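Local coordinates for protein Phi class glutathione transferase GSTF1 (PDB 4RI6) that probably conjugates glutathione to electrophilic halide compounds in the cytoplasm, releasing the halide, as a detoxifying transferase of the Phi class, at residues S114-F123 with N172-K182. Sequence-based numbering, arbitrary orientation.
Sequences SGDLVHDLLF and NGDYLVNSTDK
Y175 packs against V118 and L122, one turn apart on the facing helix, and F123 just past its end, and illustrates how one aromatic side chain can serve two parts of a fold. Its CB meets V118 CG2 and L122 CD1, both at 3.9 Å. Farther out, CD1 lies 3.7 Å from L122 CD1, while CD2 has V118 CG1 at 4.0 Å, on the same side of the ring plane as L122 CD1. Toward the tip, F123 turns an edge onto one face of the tyrosine in a T-shaped stack, planes at 84°, with F123 CZ 3.7 Å from Y175 CZ. The hydroxyl reaches beyond the two helices and is hydrogen-bonded to the backbone oxygen of L12, next to the glutathione-binding S13. A leucine in place of Y175 would probably leave the F123 edge without its aromatic face and the L12 carbonyl without this partner.

Where the helices come closer, G115 sits opposite N172, their CA atoms 5.9 Å apart, and the amide lies against glycine backbone. N172 ND2 gives S114 OG a weak bond of 3.1 Å; that hydroxyl, placed between its own backbone N and carbonyl carbon (chi1 66°), also bonds to F110 O. L176 packs beside this pair, its CD2 3.9 Å from L117 CB, and L121 and L122 converge on T180 CG2.

Helix segments 114-122 and 172-179 of the all-helical GST C-terminal domain, their axes crossing at 48°, are thus joined mainly by apolar packing; the S114 hydroxyl bonds back to F110 O of its own helix, and the Y175 hydroxyl bonds to L12 O of the N-terminal domain.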
loop_
_atom_site.group_PDB
_atom_site.type_symbol
_atom_site.label_atom_id
_atom_site.label_comp_id
_atom_site.label_asym_id
_atom_site.label_seq_id
_atom_site.Cartn_x
_atom_site.Cartn_y
_atom_site.Cartn_z
ATOM N N SER A 114 -9.027 -10.162 0.124
ATOM C CA SER A 114 -10.335 -9.758 0.629
ATOM C C SER A 114 -11.051 -8.887 -0.396
ATOM O O SER A 114 -12.239 -9.058 -0.628
ATOM C CB SER A 114 -10.217 -9.034 1.981
ATOM O OG SER A 114 -9.538 -7.795 1.873
ATOM N N GLY A 115 -10.339 -7.954 -1.013
ATOM C CA GLY A 115 -10.927 -7.120 -2.039
ATOM C C GLY A 115 -11.371 -7.887 -3.275
ATOM O O GLY A 115 -12.399 -7.577 -3.874
ATOM N N ASP A 116 -10.598 -8.885 -3.681
ATOM C CA ASP A 116 -10.995 -9.683 -4.837
ATOM C C ASP A 116 -12.239 -10.515 -4.531
ATOM O O ASP A 116 -13.091 -10.696 -5.397
ATOM C CB ASP A 116 -9.859 -10.602 -5.289
ATOM C CG ASP A 116 -8.712 -9.853 -5.913
ATOM O OD1 ASP A 116 -8.868 -8.649 -6.226
ATOM O OD2 ASP A 116 -7.646 -10.483 -6.090
ATOM N N LEU A 117 -12.317 -11.060 -3.314
ATOM C CA LEU A 117 -13.525 -11.758 -2.892
ATOM C C LEU A 117 -14.735 -10.817 -2.903
ATOM O O LEU A 117 -15.783 -11.158 -3.448
ATOM C CB LEU A 117 -13.327 -12.364 -1.499
ATOM C CG LEU A 117 -12.458 -13.616 -1.415
ATOM C CD1 LEU A 117 -12.134 -13.903 0.054
ATOM C CD2 LEU A 117 -13.177 -14.801 -2.066
ATOM N N VAL A 118 -14.591 -9.641 -2.306
ATOM C CA VAL A 118 -15.690 -8.673 -2.294
ATOM C C VAL A 118 -16.131 -8.349 -3.711
ATOM O O VAL A 118 -17.340 -8.315 -4.004
ATOM C CB VAL A 118 -15.302 -7.384 -1.536
ATOM C CG1 VAL A 118 -16.338 -6.279 -1.758
ATOM C CG2 VAL A 118 -15.152 -7.683 -0.064
ATOM N N HIS A 119 -15.170 -8.122 -4.602
ATOM C CA HIS A 119 -15.524 -7.778 -5.962
ATOM C C HIS A 119 -16.240 -8.930 -6.669
ATOM O O HIS A 119 -17.296 -8.740 -7.259
ATOM C CB HIS A 119 -14.304 -7.367 -6.780
ATOM C CG HIS A 119 -14.670 -7.007 -8.174
ATOM N ND1 HIS A 119 -14.597 -7.900 -9.216
ATOM C CD2 HIS A 119 -15.247 -5.890 -8.668
ATOM C CE1 HIS A 119 -15.038 -7.319 -10.316
ATOM N NE2 HIS A 119 -15.447 -6.100 -10.008
ATOM N N ASP A 120 -15.690 -10.136 -6.589
ATOM C CA ASP A 120 -16.257 -11.239 -7.350
ATOM C C ASP A 120 -17.629 -11.645 -6.835
ATOM O O ASP A 120 -18.486 -12.045 -7.617
ATOM C CB ASP A 120 -15.316 -12.432 -7.337
ATOM C CG ASP A 120 -14.060 -12.183 -8.158
ATOM O OD1 ASP A 120 -14.030 -11.203 -8.944
ATOM O OD2 ASP A 120 -13.099 -12.962 -8.028
ATOM N N LEU A 121 -17.839 -11.520 -5.525
ATOM C CA LEU A 121 -19.094 -11.941 -4.919
ATOM C C LEU A 121 -20.190 -10.889 -4.900
ATOM O O LEU A 121 -21.364 -11.251 -4.837
ATOM C CB LEU A 121 -18.864 -12.401 -3.478
ATOM C CG LEU A 121 -17.978 -13.624 -3.319
ATOM C CD1 LEU A 121 -17.597 -13.794 -1.878
ATOM C CD2 LEU A 121 -18.730 -14.838 -3.815
ATOM N N LEU A 122 -19.825 -9.610 -4.939
ATOM C CA LEU A 122 -20.800 -8.534 -4.754
ATOM C C LEU A 122 -20.854 -7.476 -5.845
ATOM O O LEU A 122 -21.859 -6.753 -5.926
ATOM C CB LEU A 122 -20.535 -7.833 -3.426
ATOM C CG LEU A 122 -20.678 -8.752 -2.209
ATOM C CD1 LEU A 122 -20.179 -8.049 -0.967
ATOM C CD2 LEU A 122 -22.109 -9.210 -2.027
ATOM N N PHE A 123 -19.790 -7.359 -6.647
ATOM C CA PHE A 123 -19.688 -6.283 -7.628
ATOM C C PHE A 123 -19.177 -6.719 -8.980
ATOM O O PHE A 123 -18.535 -5.941 -9.659
ATOM C CB PHE A 123 -18.785 -5.179 -7.102
ATOM C CG PHE A 123 -19.272 -4.572 -5.842
ATOM C CD1 PHE A 123 -20.337 -3.680 -5.865
ATOM C CD2 PHE A 123 -18.704 -4.920 -4.626
ATOM C CE1 PHE A 123 -20.801 -3.128 -4.706
ATOM C CE2 PHE A 123 -19.180 -4.380 -3.456
ATOM C CZ PHE A 123 -20.233 -3.481 -3.494
ATOM N N ASN A 172 -13.487 -3.980 3.532
ATOM C CA ASN A 172 -13.590 -5.315 2.957
ATOM C C ASN A 172 -14.117 -6.299 3.985
ATOM O O ASN A 172 -14.891 -7.198 3.658
ATOM C CB ASN A 172 -12.253 -5.796 2.400
ATOM C CG ASN A 172 -11.909 -5.131 1.090
ATOM O OD1 ASN A 172 -12.776 -4.586 0.413
ATOM N ND2 ASN A 172 -10.649 -5.189 0.714
ATOM N N GLY A 173 -13.685 -6.149 5.230
ATOM C CA GLY A 173 -14.150 -7.028 6.282
ATOM C C GLY A 173 -15.658 -6.997 6.420
ATOM O O GLY A 173 -16.310 -8.043 6.521
ATOM N N ASP A 174 -16.237 -5.801 6.385
ATOM C CA ASP A 174 -17.660 -5.670 6.664
ATOM C C ASP A 174 -18.460 -6.296 5.532
ATOM O O ASP A 174 -19.469 -6.961 5.772
ATOM C CB ASP A 174 -18.054 -4.192 6.866
ATOM C CG ASP A 174 -19.400 -4.034 7.590
ATOM O OD1 ASP A 174 -20.430 -4.208 6.931
ATOM O OD2 ASP A 174 -19.439 -3.772 8.816
ATOM N N TYR A 175 -18.006 -6.123 4.291
ATOM C CA TYR A 175 -18.739 -6.738 3.195
ATOM C C TYR A 175 -18.666 -8.261 3.289
ATOM O O TYR A 175 -19.664 -8.949 3.068
ATOM C CB TYR A 175 -18.205 -6.265 1.843
ATOM C CG TYR A 175 -18.882 -5.028 1.272
ATOM C CD1 TYR A 175 -20.244 -4.994 1.037
ATOM C CD2 TYR A 175 -18.135 -3.908 0.926
ATOM C CE1 TYR A 175 -20.841 -3.861 0.495
ATOM C CE2 TYR A 175 -18.722 -2.778 0.385
ATOM C CZ TYR A 175 -20.083 -2.766 0.166
ATOM O OH TYR A 175 -20.711 -1.666 -0.382
ATOM N N LEU A 176 -17.498 -8.801 3.617
ATOM C CA LEU A 176 -17.388 -10.251 3.723
ATOM C C LEU A 176 -18.251 -10.780 4.869
ATOM O O LEU A 176 -18.975 -11.759 4.696
ATOM C CB LEU A 176 -15.926 -10.680 3.912
ATOM C CG LEU A 176 -15.077 -10.440 2.659
ATOM C CD1 LEU A 176 -13.619 -10.738 2.930
ATOM C CD2 LEU A 176 -15.598 -11.270 1.459
ATOM N N VAL A 177 -18.196 -10.130 6.028
ATOM C CA VAL A 177 -18.937 -10.629 7.192
ATOM C C VAL A 177 -20.449 -10.523 7.008
ATOM O O VAL A 177 -21.187 -11.435 7.379
ATOM C CB VAL A 177 -18.507 -9.887 8.489
ATOM C CG1 VAL A 177 -19.393 -10.237 9.659
ATOM C CG2 VAL A 177 -17.080 -10.249 8.843
ATOM N N ASN A 178 -20.917 -9.415 6.442
ATOM C CA ASN A 178 -22.344 -9.104 6.491
ATOM C C ASN A 178 -23.074 -9.295 5.183
ATOM O O ASN A 178 -24.307 -9.294 5.166
ATOM C CB ASN A 178 -22.542 -7.674 6.963
ATOM C CG ASN A 178 -22.036 -7.463 8.356
ATOM O OD1 ASN A 178 -21.187 -6.610 8.593
ATOM N ND2 ASN A 178 -22.529 -8.259 9.287
ATOM N N SER A 179 -22.328 -9.463 4.088
ATOM C CA SER A 179 -22.961 -9.553 2.771
ATOM C C SER A 179 -22.544 -10.783 1.954
ATOM O O SER A 179 -22.982 -10.938 0.820
ATOM C CB SER A 179 -22.673 -8.275 1.973
ATOM O OG SER A 179 -23.244 -7.148 2.631
ATOM N N THR A 180 -21.728 -11.665 2.527
ATOM C CA THR A 180 -21.362 -12.912 1.856
ATOM C C THR A 180 -21.476 -14.057 2.830
ATOM O O THR A 180 -21.753 -13.836 4.008
ATOM C CB THR A 180 -19.937 -12.878 1.298
ATOM O OG1 THR A 180 -18.989 -13.118 2.352
ATOM C CG2 THR A 180 -19.666 -11.552 0.602
ATOM N N ASP A 181 -21.244 -15.277 2.359
ATOM C CA ASP A 181 -21.231 -16.411 3.271
ATOM C C ASP A 181 -19.795 -16.751 3.696
ATOM O O ASP A 181 -19.514 -17.856 4.162
ATOM C CB ASP A 181 -21.946 -17.619 2.645
ATOM C CG ASP A 181 -21.210 -18.219 1.465
ATOM O OD1 ASP A 181 -20.165 -17.698 1.033
ATOM O OD2 ASP A 181 -21.710 -19.251 0.957
ATOM N N LYS A 182 -18.909 -15.768 3.591
ATOM C CA LYS A 182 -17.510 -15.958 3.975
ATOM C C LYS A 182 -17.202 -15.405 5.371
ATOM O O LYS A 182 -16.045 -15.372 5.792
ATOM C CB LYS A 182 -16.574 -15.293 2.959
ATOM C CG LYS A 182 -16.805 -15.727 1.520
ATOM C CD LYS A 182 -16.812 -17.243 1.359
ATOM C CE LYS A 182 -17.004 -17.594 -0.100
ATOM N NZ LYS A 182 -17.615 -18.924 -0.288
#